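PDB 3I3G: N-acetyltransferase from Trypanosoma brucei, which probably catalyses transfer of the acetyl group of acetyl-CoA to D-glucosamine 6-phosphate, a step on the route to UDP-N-acetylglucosamine. Local coordinates for residues 35-43 and 100-108; 78-86 and 117-128. All coordinates share one frame; numbering follows the deposited sequence.

Interaction 1: 35-43 and 100-108; sequences LELLGHLTE and EDVVVDPSY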
ATOM      1  N   LEU A  35       2.316  -6.812 -19.101  1.00 13.84           N
ATOM      2  CA  LEU A  35       3.680  -6.929 -18.594  1.00 14.31           C
ATOM      3  C   LEU A  35       4.643  -6.108 -19.443  1.00 14.67           C
ATOM      4  O   LEU A  35       5.569  -5.481 -18.926  1.00 14.66           O
ATOM      5  CB  LEU A  35       4.123  -8.394 -18.569  1.00 14.32           C
ATOM      6  CG  LEU A  35       5.567  -8.657 -18.135  1.00 14.37           C
ATOM      7  CD1 LEU A  35       5.823  -8.090 -16.747  1.00 14.34           C
ATOM      8  CD2 LEU A  35       5.878 -10.144 -18.174  1.00 14.61           C
ATOM      9  N   GLU A  36       4.416  -6.119 -20.752  1.00 15.07           N
ATOM     10  CA  GLU A  36       5.239  -5.354 -21.681  1.00 15.55           C
ATOM     11  C   GLU A  36       5.147  -3.863 -21.369  1.00 15.60           C
ATOM     12  O   GLU A  36       6.155  -3.156 -21.348  1.00 15.44           O
ATOM     13  CB  GLU A  36       4.798  -5.628 -23.120  1.00 15.80           C
ATOM     14  CG  GLU A  36       5.665  -4.975 -24.180  1.00 16.90           C
ATOM     15  CD  GLU A  36       5.347  -5.481 -25.572  1.00 18.46           C
ATOM     16  OE1 GLU A  36       5.890  -4.924 -26.548  1.00 19.59           O
ATOM     17  OE2 GLU A  36       4.554  -6.438 -25.688  1.00 19.53           O
ATOM     18  N   LEU A  37       3.928  -3.395 -21.120  1.00 15.72           N
ATOM     19  CA  LEU A  37       3.704  -2.003 -20.749  1.00 15.97           C
ATOM     20  C   LEU A  37       4.470  -1.648 -19.479  1.00 16.22           C
ATOM     21  O   LEU A  37       5.158  -0.628 -19.421  1.00 16.13           O
ATOM     22  CB  LEU A  37       2.211  -1.738 -20.547  1.00 15.86           C
ATOM     23  CG  LEU A  37       1.821  -0.345 -20.047  1.00 15.92           C
ATOM     24  CD1 LEU A  37       2.128   0.710 -21.096  1.00 15.69           C
ATOM     25  CD2 LEU A  37       0.351  -0.308 -19.670  1.00 15.67           C
ATOM     26  N   LEU A  38       4.346  -2.493 -18.461  1.00 16.51           N
ATOM     27  CA  LEU A  38       5.008  -2.248 -17.183  1.00 17.00           C
ATOM     28  C   LEU A  38       6.521  -2.134 -17.352  1.00 17.38           C
ATOM     29  O   LEU A  38       7.207  -1.568 -16.502  1.00 17.44           O
ATOM     30  CB  LEU A  38       4.658  -3.342 -16.172  1.00 16.87           C
ATOM     31  CG  LEU A  38       3.200  -3.390 -15.708  1.00 16.92           C
ATOM     32  CD1 LEU A  38       2.944  -4.614 -14.838  1.00 16.66           C
ATOM     33  CD2 LEU A  38       2.827  -2.118 -14.968  1.00 17.03           C
ATOM     34  N   GLY A  39       7.033  -2.675 -18.452  1.00 17.88           N
ATOM     35  CA  GLY A  39       8.458  -2.585 -18.753  1.00 18.54           C
ATOM     36  C   GLY A  39       8.925  -1.145 -18.855  1.00 19.00           C
ATOM     37  O   GLY A  39      10.116  -0.858 -18.733  1.00 19.10           O
ATOM     38  N   HIS A  40       7.984  -0.235 -19.079  1.00 19.40           N
ATOM     39  CA  HIS A  40       8.305   1.182 -19.201  1.00 19.91           C
ATOM     40  C   HIS A  40       8.439   1.850 -17.837  1.00 20.12           C
ATOM     41  O   HIS A  40       9.001   2.940 -17.723  1.00 20.35           O
ATOM     42  CB  HIS A  40       7.241   1.905 -20.031  1.00 19.92           C
ATOM     43  CG  HIS A  40       7.154   1.429 -21.447  1.00 20.34           C
ATOM     44  ND1 HIS A  40       8.017   1.861 -22.430  1.00 20.77           N
ATOM     45  CD2 HIS A  40       6.306   0.559 -22.044  1.00 20.79           C
ATOM     46  CE1 HIS A  40       7.706   1.276 -23.574  1.00 20.94           C
ATOM     47  NE2 HIS A  40       6.670   0.482 -23.368  1.00 21.13           N
ATOM     48  N   LEU A  41       7.996   1.195 -16.791  1.00 20.33           N
ATOM     49  CA  LEU A  41       8.001   1.764 -15.491  1.00 20.46           C
ATOM     50  C   LEU A  41       9.151   1.219 -14.679  1.00 20.50           C
ATOM     51  O   LEU A  41       9.726   1.914 -13.923  1.00 20.53           O
ATOM     52  CB  LEU A  41       6.698   1.456 -14.784  1.00 20.52           C
ATOM     53  CG  LEU A  41       6.500   1.932 -13.345  1.00 20.70           C
ATOM     54  CD1 LEU A  41       6.404   3.422 -13.308  1.00 20.96           C
ATOM     55  CD2 LEU A  41       5.280   1.326 -12.670  1.00 20.74           C
ATOM     56  N   THR A  42       9.400  -0.072 -14.810  1.00 20.47           N
ATOM     57  CA  THR A  42      10.463  -0.700 -14.040  1.00 20.44           C
ATOM     58  C   THR A  42      10.886  -2.032 -14.646  1.00 20.31           C
ATOM     59  O   THR A  42      10.355  -2.461 -15.672  1.00 20.28           O
ATOM     60  CB  THR A  42      10.036  -0.921 -12.574  1.00 20.52           C
ATOM     61  OG1 THR A  42      11.167  -1.334 -11.798  1.00 20.74           O
ATOM     62  CG2 THR A  42       8.950  -1.980 -12.486  1.00 20.62           C
ATOM     63  N   GLU A  43      11.853  -2.675 -14.004  1.00 20.12           N
ATOM     64  CA  GLU A  43      12.353  -3.968 -14.444  1.00 20.04           C
ATOM     65  C   GLU A  43      11.204  -4.968 -14.560  1.00 19.91           C
ATOM     66  O   GLU A  43      10.492  -5.217 -13.588  1.00 19.92           O
ATOM     67  CB  GLU A  43      13.400  -4.473 -13.452  1.00 20.05           C
ATOM     68  CG  GLU A  43      14.264  -5.605 -13.960  1.00 20.41           C
ATOM     69  CD  GLU A  43      15.397  -5.932 -13.009  1.00 20.33           C
ATOM     70  OE1 GLU A  43      15.690  -5.103 -12.120  1.00 20.53           O
ATOM     71  OE2 GLU A  43      15.994  -7.017 -13.152  1.00 20.63           O
ATOM     72  N   GLU A 100      -1.133   2.404  -7.173  1.00 15.96           N
ATOM     73  CA  GLU A 100       0.153   1.774  -7.439  1.00 16.29           C
ATOM     74  C   GLU A 100       0.404   1.594  -8.930  1.00 16.19           C
ATOM     75  O   GLU A 100      -0.532   1.501  -9.723  1.00 16.13           O
ATOM     76  CB  GLU A 100       0.217   0.402  -6.760  1.00 16.39           C
ATOM     77  CG  GLU A 100       0.257   0.446  -5.243  1.00 17.31           C
ATOM     78  CD  GLU A 100       1.647   0.724  -4.708  1.00 18.41           C
ATOM     79  OE1 GLU A 100       2.630   0.278  -5.334  1.00 19.41           O
ATOM     80  OE2 GLU A 100       1.755   1.382  -3.655  1.00 19.29           O
ATOM     81  N   ASP A 101       1.643   1.607  -9.313  1.00 16.23           N
ATOM     82  CA  ASP A 101       2.082   1.189 -10.600  1.00 16.34           C
ATOM     83  C   ASP A 101       1.310   1.879 -11.730  1.00 16.28           C
ATOM     84  O   ASP A 101       0.627   1.246 -12.441  1.00 16.18           O
ATOM     85  CB  ASP A 101       1.945  -0.316 -10.722  1.00 16.48           C
ATOM     86  CG  ASP A 101       2.989  -1.063  -9.887  1.00 16.79           C
ATOM     87  OD1 ASP A 101       4.132  -0.732  -9.909  1.00 17.29           O
ATOM     88  OD2 ASP A 101       2.582  -1.897  -9.187  1.00 18.02           O
ATOM     89  N   VAL A 102       1.401   3.193 -11.799  1.00 16.28           N
ATOM     90  CA  VAL A 102       0.779   3.974 -12.858  1.00 16.34           C
ATOM     91  C   VAL A 102       1.751   4.079 -14.028  1.00 16.43           C
ATOM     92  O   VAL A 102       2.866   4.576 -13.875  1.00 16.37           O
ATOM     93  CB  VAL A 102       0.409   5.388 -12.373  1.00 16.37           C
ATOM     94  CG1 VAL A 102      -0.277   6.172 -13.484  1.00 16.24           C
ATOM     95  CG2 VAL A 102      -0.479   5.310 -11.139  1.00 16.23           C
ATOM     96  N   VAL A 103       1.334   3.599 -15.194  1.00 16.55           N
ATOM     97  CA  VAL A 103       2.203   3.611 -16.364  1.00 16.76           C
ATOM     98  C   VAL A 103       1.417   3.829 -17.650  1.00 16.96           C
ATOM     99  O   VAL A 103       0.356   3.239 -17.850  1.00 16.84           O
ATOM    100  CB  VAL A 103       3.010   2.302 -16.480  1.00 16.77           C
ATOM    101  CG1 VAL A 103       2.075   1.109 -16.593  1.00 16.84           C
ATOM    102  CG2 VAL A 103       3.957   2.363 -17.674  1.00 16.78           C
ATOM    103  N   VAL A 104       1.946   4.684 -18.517  1.00 17.29           N
ATOM    104  CA  VAL A 104       1.322   4.949 -19.806  1.00 17.71           C
ATOM    105  C   VAL A 104       2.335   4.766 -20.926  1.00 18.02           C
ATOM    106  O   VAL A 104       3.472   5.227 -20.829  1.00 18.00           O
ATOM    107  CB  VAL A 104       0.747   6.374 -19.875  1.00 17.71           C
ATOM    108  CG1 VAL A 104       0.312   6.702 -21.295  1.00 17.67           C
ATOM    109  CG2 VAL A 104      -0.414   6.524 -18.905  1.00 17.79           C
ATOM    110  N   ASP A 105       1.924   4.081 -21.987  1.00 18.45           N
ATOM    111  CA  ASP A 105       2.789   3.888 -23.138  1.00 18.94           C
ATOM    112  C   ASP A 105       3.223   5.249 -23.676  1.00 19.24           C
ATOM    113  O   ASP A 105       2.388   6.124 -23.901  1.00 19.18           O
ATOM    114  CB  ASP A 105       2.070   3.083 -24.221  1.00 19.03           C
ATOM    115  CG  ASP A 105       2.965   2.769 -25.402  1.00 19.34           C
ATOM    116  OD1 ASP A 105       3.063   1.581 -25.774  1.00 19.64           O
ATOM    117  OD2 ASP A 105       3.580   3.707 -25.950  1.00 20.24           O
ATOM    118  N   PRO A 106       4.538   5.432 -23.871  1.00 19.61           N
ATOM    119  CA  PRO A 106       5.088   6.695 -24.355  1.00 19.95           C
ATOM    120  C   PRO A 106       4.405   7.170 -25.635  1.00 20.20           C
ATOM    121  O   PRO A 106       4.296   8.374 -25.868  1.00 20.34           O
ATOM    122  CB  PRO A 106       6.565   6.366 -24.624  1.00 19.97           C
ATOM    123  CG  PRO A 106       6.680   4.875 -24.526  1.00 19.87           C
ATOM    124  CD  PRO A 106       5.587   4.432 -23.621  1.00 19.67           C
ATOM    125  N   SER A 107       3.945   6.228 -26.453  1.00 20.53           N
ATOM    126  CA  SER A 107       3.270   6.567 -27.701  1.00 20.87           C
ATOM    127  C   SER A 107       1.970   7.323 -27.449  1.00 21.03           C
ATOM    128  O   SER A 107       1.467   8.019 -28.331  1.00 21.04           O
ATOM    129  CB  SER A 107       2.989   5.305 -28.520  1.00 20.86           C
ATOM    130  OG  SER A 107       4.195   4.701 -28.956  1.00 21.18           O
ATOM    131  N   TYR A 108       1.431   7.186 -26.241  1.00 21.29           N
ATOM    132  CA  TYR A 108       0.173   7.834 -25.883  1.00 21.59           C
ATOM    133  C   TYR A 108       0.381   8.988 -24.907  1.00 21.87           C
ATOM    134  O   TYR A 108      -0.539   9.383 -24.193  1.00 21.90           O
ATOM    135  CB  TYR A 108      -0.807   6.814 -25.299  1.00 21.50           C
ATOM    136  CG  TYR A 108      -1.431   5.917 -26.344  1.00 21.39           C
ATOM    137  CD1 TYR A 108      -2.709   6.166 -26.824  1.00 21.12           C
ATOM    138  CD2 TYR A 108      -0.738   4.832 -26.861  1.00 21.19           C
ATOM    139  CE1 TYR A 108      -3.282   5.354 -27.784  1.00 21.03           C
ATOM    140  CE2 TYR A 108      -1.304   4.015 -27.823  1.00 21.18           C
ATOM    141  CZ  TYR A 108      -2.577   4.282 -28.279  1.00 21.03           C
ATOM    142  OH  TYR A 108      -3.147   3.472 -29.236  1.00 21.07           O
TER
HETATM  143  O   HOH W   1       3.744  -0.994 -24.163  1.00 26.99           O
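The carboxylate of D105, lying beside L37 and H40, is gripped at OD1 by two partners: a salt bridge from R76 and a water that donates to D105 OD1 at 3.1 Å. The same water reaches H40 NE2 only weakly, at 3.4 Å, so a loose bridge links imidazole and carboxylate. The other oxygen, D105 OD2, accepts from S107 N at 2.6 Å, nearly along its C-O axis, closing an Asx turn at the strand's end. Partners on both oxygens should restrict the rotation of this carboxylate. P106 then lays CD over one face of the H40 ring in a CH-pi contact, 3.8 Å from CD to the ring centroid.

The apolar centre is V103, whose two methyls divide the work. CG1, set between the backbone N and the carbonyl carbon (chi1 60°), meets L37 CG at 3.8 Å and L38 CD2 at 3.7 Å, while CG2 packs against the carbonyl oxygen of L37 and the CB atoms of H40 and L41. L37 also extends CD1 to within 3.5 Å of D105 N. Nearer the start of 100-108, L41 crosses D101 at about a right angle, with L41 CD2 3.6 Å from D101 OD1; the other oxygen of D101, OD2, forms a salt bridge with K88 of the second subunit. The contact thus seats residues 37-41 on one face of strand 96-104, whereas V102 and V104 point away and touch I118 and L113 of helix 113-127; L37 continues onto I77 of neighbouring strand 76-86.

Interaction 2: 78-86 and 117-128; sequences VGSASLMIQ and LIMDLCEISRSK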
ATOM      1  N   VAL A  78      -2.110  -0.046 -23.346  1.00 13.58           N
ATOM      2  CA  VAL A  78      -1.303   1.164 -23.466  1.00 13.39           C
ATOM      3  C   VAL A  78      -1.352   2.045 -22.220  1.00 13.24           C
ATOM      4  O   VAL A  78      -0.754   3.120 -22.189  1.00 13.15           O
ATOM      5  CB  VAL A  78      -1.736   2.001 -24.685  1.00 13.36           C
ATOM      6  CG1 VAL A  78      -1.543   1.205 -25.966  1.00 13.57           C
ATOM      7  CG2 VAL A  78      -3.183   2.443 -24.535  1.00 13.44           C
ATOM      8  N   GLY A  79      -2.063   1.585 -21.195  1.00 13.07           N
ATOM      9  CA  GLY A  79      -2.155   2.325 -19.942  1.00 12.99           C
ATOM     10  C   GLY A  79      -2.623   1.448 -18.799  1.00 12.88           C
ATOM     11  O   GLY A  79      -3.467   0.571 -18.985  1.00 12.86           O
ATOM     12  N   SER A  80      -2.073   1.680 -17.612  1.00 12.92           N
ATOM     13  CA  SER A  80      -2.453   0.899 -16.443  1.00 12.92           C
ATOM     14  C   SER A  80      -2.264   1.668 -15.141  1.00 13.01           C
ATOM     15  O   SER A  80      -1.354   2.489 -15.012  1.00 12.95           O
ATOM     16  CB  SER A  80      -1.661  -0.408 -16.388  1.00 12.90           C
ATOM     17  OG  SER A  80      -2.061  -1.196 -15.278  1.00 12.71           O
ATOM     18  N   ALA A  81      -3.135   1.385 -14.179  1.00 13.13           N
ATOM     19  CA  ALA A  81      -3.030   1.938 -12.835  1.00 13.32           C
ATOM     20  C   ALA A  81      -3.768   1.012 -11.877  1.00 13.52           C
ATOM     21  O   ALA A  81      -4.864   0.545 -12.182  1.00 13.56           O
ATOM     22  CB  ALA A  81      -3.617   3.337 -12.786  1.00 13.32           C
ATOM     23  N   SER A  82      -3.165   0.740 -10.725  1.00 13.79           N
ATOM     24  CA  SER A  82      -3.749  -0.202  -9.773  1.00 14.11           C
ATOM     25  C   SER A  82      -4.191   0.483  -8.484  1.00 14.43           C
ATOM     26  O   SER A  82      -3.624   1.499  -8.083  1.00 14.37           O
ATOM     27  CB  SER A  82      -2.768  -1.334  -9.465  1.00 14.10           C
ATOM     28  OG  SER A  82      -2.534  -2.129 -10.616  1.00 13.96           O
ATOM     29  N   LEU A  83      -5.205  -0.086  -7.841  1.00 14.87           N
ATOM     30  CA  LEU A  83      -5.764   0.490  -6.625  1.00 15.35           C
ATOM     31  C   LEU A  83      -5.893  -0.550  -5.517  1.00 15.86           C
ATOM     32  O   LEU A  83      -6.450  -1.628  -5.722  1.00 15.88           O
ATOM     33  CB  LEU A  83      -7.133   1.112  -6.911  1.00 15.23           C
ATOM     34  CG  LEU A  83      -7.862   1.708  -5.707  1.00 15.13           C
ATOM     35  CD1 LEU A  83      -7.066   2.864  -5.123  1.00 15.01           C
ATOM     36  CD2 LEU A  83      -9.268   2.157  -6.087  1.00 15.18           C
ATOM     37  N   MET A  84      -5.369  -0.216  -4.344  1.00 16.60           N
ATOM     38  CA  MET A  84      -5.488  -1.074  -3.174  1.00 17.37           C
ATOM     39  C   MET A  84      -6.234  -0.320  -2.083  1.00 17.53           C
ATOM     40  O   MET A  84      -5.727   0.661  -1.544  1.00 17.64           O
ATOM     41  CB  MET A  84      -4.105  -1.488  -2.670  1.00 17.57           C
ATOM     42  CG  MET A  84      -3.211  -2.110  -3.730  1.00 18.81           C
ATOM     43  SD  MET A  84      -1.594  -2.579  -3.085  1.00 21.57           S
ATOM     44  CE  MET A  84      -1.049  -1.030  -2.367  1.00 20.72           C
ATOM     45  N   ILE A  85      -7.443  -0.770  -1.769  1.00 17.80           N
ATOM     46  CA  ILE A  85      -8.247  -0.117  -0.744  1.00 18.09           C
ATOM     47  C   ILE A  85      -8.042  -0.773   0.618  1.00 18.22           C
ATOM     48  O   ILE A  85      -8.389  -1.937   0.820  1.00 18.49           O
ATOM     49  CB  ILE A  85      -9.740  -0.103  -1.111  1.00 18.10           C
ATOM     50  CG1 ILE A  85      -9.958   0.718  -2.385  1.00 18.29           C
ATOM     51  CG2 ILE A  85     -10.562   0.463   0.036  1.00 18.17           C
ATOM     52  CD1 ILE A  85     -11.412   0.852  -2.793  1.00 18.58           C
ATOM     53  N   GLN A  86      -7.470  -0.018   1.549  1.00 18.27           N
ATOM     54  CA  GLN A  86      -7.142  -0.552   2.865  1.00 18.25           C
ATOM     55  C   GLN A  86      -7.946   0.109   3.979  1.00 18.00           C
ATOM     56  O   GLN A  86      -7.802   1.307   4.234  1.00 18.00           O
ATOM     57  CB  GLN A  86      -5.646  -0.408   3.137  1.00 18.44           C
ATOM     58  CG  GLN A  86      -4.782  -1.365   2.335  1.00 19.13           C
ATOM     59  CD  GLN A  86      -3.306  -1.061   2.467  1.00 20.16           C
ATOM     60  OE1 GLN A  86      -2.910   0.096   2.613  1.00 20.65           O
ATOM     61  NE2 GLN A  86      -2.480  -2.099   2.414  1.00 20.61           N
ATOM     62  N   LEU A 117      -6.912   7.605 -15.927  1.00 17.05           N
ATOM     63  CA  LEU A 117      -6.683   6.475 -15.032  1.00 16.99           C
ATOM     64  C   LEU A 117      -6.761   6.893 -13.566  1.00 17.02           C
ATOM     65  O   LEU A 117      -7.473   6.278 -12.773  1.00 16.94           O
ATOM     66  CB  LEU A 117      -5.328   5.826 -15.325  1.00 16.95           C
ATOM     67  CG  LEU A 117      -5.259   4.951 -16.579  1.00 16.78           C
ATOM     68  CD1 LEU A 117      -3.816   4.650 -16.957  1.00 16.79           C
ATOM     69  CD2 LEU A 117      -6.043   3.666 -16.374  1.00 16.89           C
ATOM     70  N   ILE A 118      -6.028   7.944 -13.211  1.00 17.11           N
ATOM     71  CA  ILE A 118      -6.002   8.426 -11.833  1.00 17.28           C
ATOM     72  C   ILE A 118      -7.390   8.848 -11.350  1.00 17.46           C
ATOM     73  O   ILE A 118      -7.821   8.464 -10.264  1.00 17.40           O
ATOM     74  CB  ILE A 118      -5.019   9.597 -11.659  1.00 17.23           C
ATOM     75  CG1 ILE A 118      -3.594   9.146 -11.990  1.00 17.19           C
ATOM     76  CG2 ILE A 118      -5.091  10.146 -10.243  1.00 17.24           C
ATOM     77  CD1 ILE A 118      -3.093   8.001 -11.128  1.00 17.13           C
ATOM     78  N   MET A 119      -8.083   9.641 -12.161  1.00 17.70           N
ATOM     79  CA  MET A 119      -9.426  10.093 -11.814  1.00 18.08           C
ATOM     80  C   MET A 119     -10.359   8.907 -11.594  1.00 17.96           C
ATOM     81  O   MET A 119     -11.145   8.892 -10.647  1.00 17.92           O
ATOM     82  CB  MET A 119      -9.985  11.011 -12.904  1.00 18.34           C
ATOM     83  CG  MET A 119      -9.278  12.352 -13.010  1.00 19.49           C
ATOM     84  SD  MET A 119      -9.426  13.344 -11.509  1.00 23.00           S
ATOM     85  CE  MET A 119      -8.374  12.428 -10.386  1.00 22.21           C
ATOM     86  N   ASP A 120     -10.262   7.913 -12.471  1.00 17.91           N
ATOM     87  CA  ASP A 120     -11.075   6.709 -12.356  1.00 17.97           C
ATOM     88  C   ASP A 120     -10.870   6.045 -10.999  1.00 17.99           C
ATOM     89  O   ASP A 120     -11.833   5.715 -10.308  1.00 17.96           O
ATOM     90  CB  ASP A 120     -10.732   5.721 -13.473  1.00 17.97           C
ATOM     91  CG  ASP A 120     -11.648   4.511 -13.485  1.00 18.02           C
ATOM     92  OD1 ASP A 120     -12.881   4.695 -13.561  1.00 18.08           O
ATOM     93  OD2 ASP A 120     -11.135   3.375 -13.429  1.00 18.30           O
ATOM     94  N   LEU A 121      -9.609   5.852 -10.624  1.00 18.07           N
ATOM     95  CA  LEU A 121      -9.281   5.199  -9.362  1.00 18.29           C
ATOM     96  C   LEU A 121      -9.733   6.032  -8.167  1.00 18.54           C
ATOM     97  O   LEU A 121     -10.127   5.487  -7.134  1.00 18.52           O
ATOM     98  CB  LEU A 121      -7.780   4.910  -9.277  1.00 18.18           C
ATOM     99  CG  LEU A 121      -7.244   3.913 -10.306  1.00 18.04           C
ATOM    100  CD1 LEU A 121      -5.807   3.527  -9.991  1.00 17.61           C
ATOM    101  CD2 LEU A 121      -8.131   2.679 -10.360  1.00 18.11           C
ATOM    102  N   CYS A 122      -9.675   7.352  -8.308  1.00 18.93           N
ATOM    103  CA  CYS A 122     -10.123   8.245  -7.246  1.00 19.34           C
ATOM    104  C   CYS A 122     -11.625   8.116  -7.033  1.00 19.62           C
ATOM    105  O   CYS A 122     -12.107   8.156  -5.902  1.00 19.64           O
ATOM    106  CB  CYS A 122      -9.758   9.696  -7.563  1.00 19.28           C
ATOM    107  SG  CYS A 122      -8.015  10.091  -7.331  1.00 19.48           S
ATOM    108  N   GLU A 123     -12.362   7.962  -8.128  1.00 20.02           N
ATOM    109  CA  GLU A 123     -13.807   7.793  -8.049  1.00 20.47           C
ATOM    110  C   GLU A 123     -14.155   6.474  -7.365  1.00 20.55           C
ATOM    111  O   GLU A 123     -15.030   6.424  -6.500  1.00 20.52           O
ATOM    112  CB  GLU A 123     -14.438   7.857  -9.441  1.00 20.58           C
ATOM    113  CG  GLU A 123     -15.926   7.548  -9.456  1.00 21.51           C
ATOM    114  CD  GLU A 123     -16.708   8.402  -8.477  1.00 22.62           C
ATOM    115  OE1 GLU A 123     -16.297   9.557  -8.230  1.00 23.25           O
ATOM    116  OE2 GLU A 123     -17.736   7.919  -7.954  1.00 23.35           O
ATOM    117  N   ILE A 124     -13.466   5.408  -7.755  1.00 20.67           N
ATOM    118  CA  ILE A 124     -13.657   4.114  -7.115  1.00 20.87           C
ATOM    119  C   ILE A 124     -13.381   4.230  -5.621  1.00 21.04           C
ATOM    120  O   ILE A 124     -14.169   3.771  -4.795  1.00 21.05           O
ATOM    121  CB  ILE A 124     -12.743   3.038  -7.725  1.00 20.81           C
ATOM    122  CG1 ILE A 124     -13.104   2.808  -9.195  1.00 20.82           C
ATOM    123  CG2 ILE A 124     -12.854   1.740  -6.938  1.00 20.89           C
ATOM    124  CD1 ILE A 124     -12.179   1.849  -9.911  1.00 20.66           C
ATOM    125  N   SER A 125     -12.258   4.853  -5.281  1.00 21.30           N
ATOM    126  CA  SER A 125     -11.908   5.089  -3.887  1.00 21.62           C
ATOM    127  C   SER A 125     -13.044   5.807  -3.163  1.00 21.90           C
ATOM    128  O   SER A 125     -13.457   5.396  -2.078  1.00 21.93           O
ATOM    129  CB  SER A 125     -10.618   5.906  -3.788  1.00 21.56           C
ATOM    130  OG  SER A 125      -9.536   5.221  -4.395  1.00 21.50           O
ATOM    131  N   ARG A 126     -13.544   6.879  -3.768  1.00 22.32           N
ATOM    132  CA  ARG A 126     -14.656   7.628  -3.195  1.00 22.76           C
ATOM    133  C   ARG A 126     -15.836   6.709  -2.897  1.00 22.83           C
ATOM    134  O   ARG A 126     -16.427   6.770  -1.820  1.00 22.96           O
ATOM    135  CB  ARG A 126     -15.106   8.743  -4.143  1.00 22.90           C
ATOM    136  CG  ARG A 126     -14.139   9.910  -4.259  1.00 23.63           C
ATOM    137  CD  ARG A 126     -14.776  11.061  -5.025  1.00 24.89           C
ATOM    138  NE  ARG A 126     -13.868  12.194  -5.180  1.00 25.84           N
ATOM    139  CZ  ARG A 126     -13.113  12.405  -6.254  1.00 26.37           C
ATOM    140  NH1 ARG A 126     -12.316  13.463  -6.308  1.00 26.51           N
ATOM    141  NH2 ARG A 126     -13.155  11.557  -7.274  1.00 26.64           N
ATOM    142  N   SER A 127     -16.171   5.857  -3.861  1.00 22.91           N
ATOM    143  CA  SER A 127     -17.329   4.976  -3.748  1.00 22.95           C
ATOM    144  C   SER A 127     -17.207   4.001  -2.583  1.00 22.94           C
ATOM    145  O   SER A 127     -18.212   3.558  -2.029  1.00 23.03           O
ATOM    146  CB  SER A 127     -17.539   4.200  -5.050  1.00 22.98           C
ATOM    147  OG  SER A 127     -16.517   3.235  -5.237  1.00 23.10           O
ATOM    148  N   LYS A 128     -15.974   3.665  -2.219  1.00 22.85           N
ATOM    149  CA  LYS A 128     -15.728   2.702  -1.152  1.00 22.75           C
ATOM    150  C   LYS A 128     -15.571   3.381   0.207  1.00 22.49           C
ATOM    151  O   LYS A 128     -15.245   2.731   1.200  1.00 22.64           O
ATOM    152  CB  LYS A 128     -14.491   1.857  -1.467  1.00 22.84           C
ATOM    153  CG  LYS A 128     -14.665   0.903  -2.642  1.00 23.41           C
ATOM    154  CD  LYS A 128     -15.657  -0.203  -2.314  1.00 24.44           C
ATOM    155  CE  LYS A 128     -15.622  -1.312  -3.357  1.00 25.13           C
ATOM    156  NZ  LYS A 128     -15.969  -0.818  -4.718  1.00 25.57           N
TER
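Strand 78-86 and helix 117-127 run in nearly the same direction, their axes 24° apart and 8.7 Å at closest approach, so alternate strand residues meet successive helical turns. A81, L83 and I85 all point at the helix. A81 CB touches L121 CD1 at 3.6 Å and L117 CB at 3.9 Å, a close approach consistent with its small side chain. L117 goes on to press CD1 against the strand backbone, 3.5 Å from S80 N. L83, with CG anti to the backbone N (chi1 178°), places both methyls around the hydroxyl of S125 and sets CD2 3.7 Å from I124 CG2. That buried hydroxyl is satisfied within the helix, S125 OG donating to L121 O at 2.8 Å; S125 N bonds the same oxygen from the opposite face of its plane. At the far end I85 CD1 meets K128 CG in a tight 3.3 Å contact, the two side chains crossing at about a right angle.

Helix 113-127 connects the parallel, adjacent strands 96-104 and 132-137, as in a beta-alpha-beta crossover, and here also covers strand 76-86, antiparallel to 96-104; S80 points away, its OG hydrogen-bonding to H34 of helix 31-38.

In the fold
The two contacts lie on opposite faces of one mixed sheet, their centres 16 Å apart. Their segments alternate along the chain: 35-43, 78-86, 100-108, 117-128. Interaction 1 rests on strand 96-104 and interaction 2 on its antiparallel neighbour 76-86, the two strands tied by backbone hydrogen bonds such as E100 N to S82 O and D105 N to V78 O. Interaction 1 puts helix 31-38 against one side, and interaction 2 puts helix 113-127 against the other, giving the layered alpha-beta core of a GNAT acetyltransferase. The turn from strand 96-104 into helix 113-127, which binds the pyrophosphate of acetyl-CoA in this family, connects the strand of interaction 1 to the helix of interaction 2.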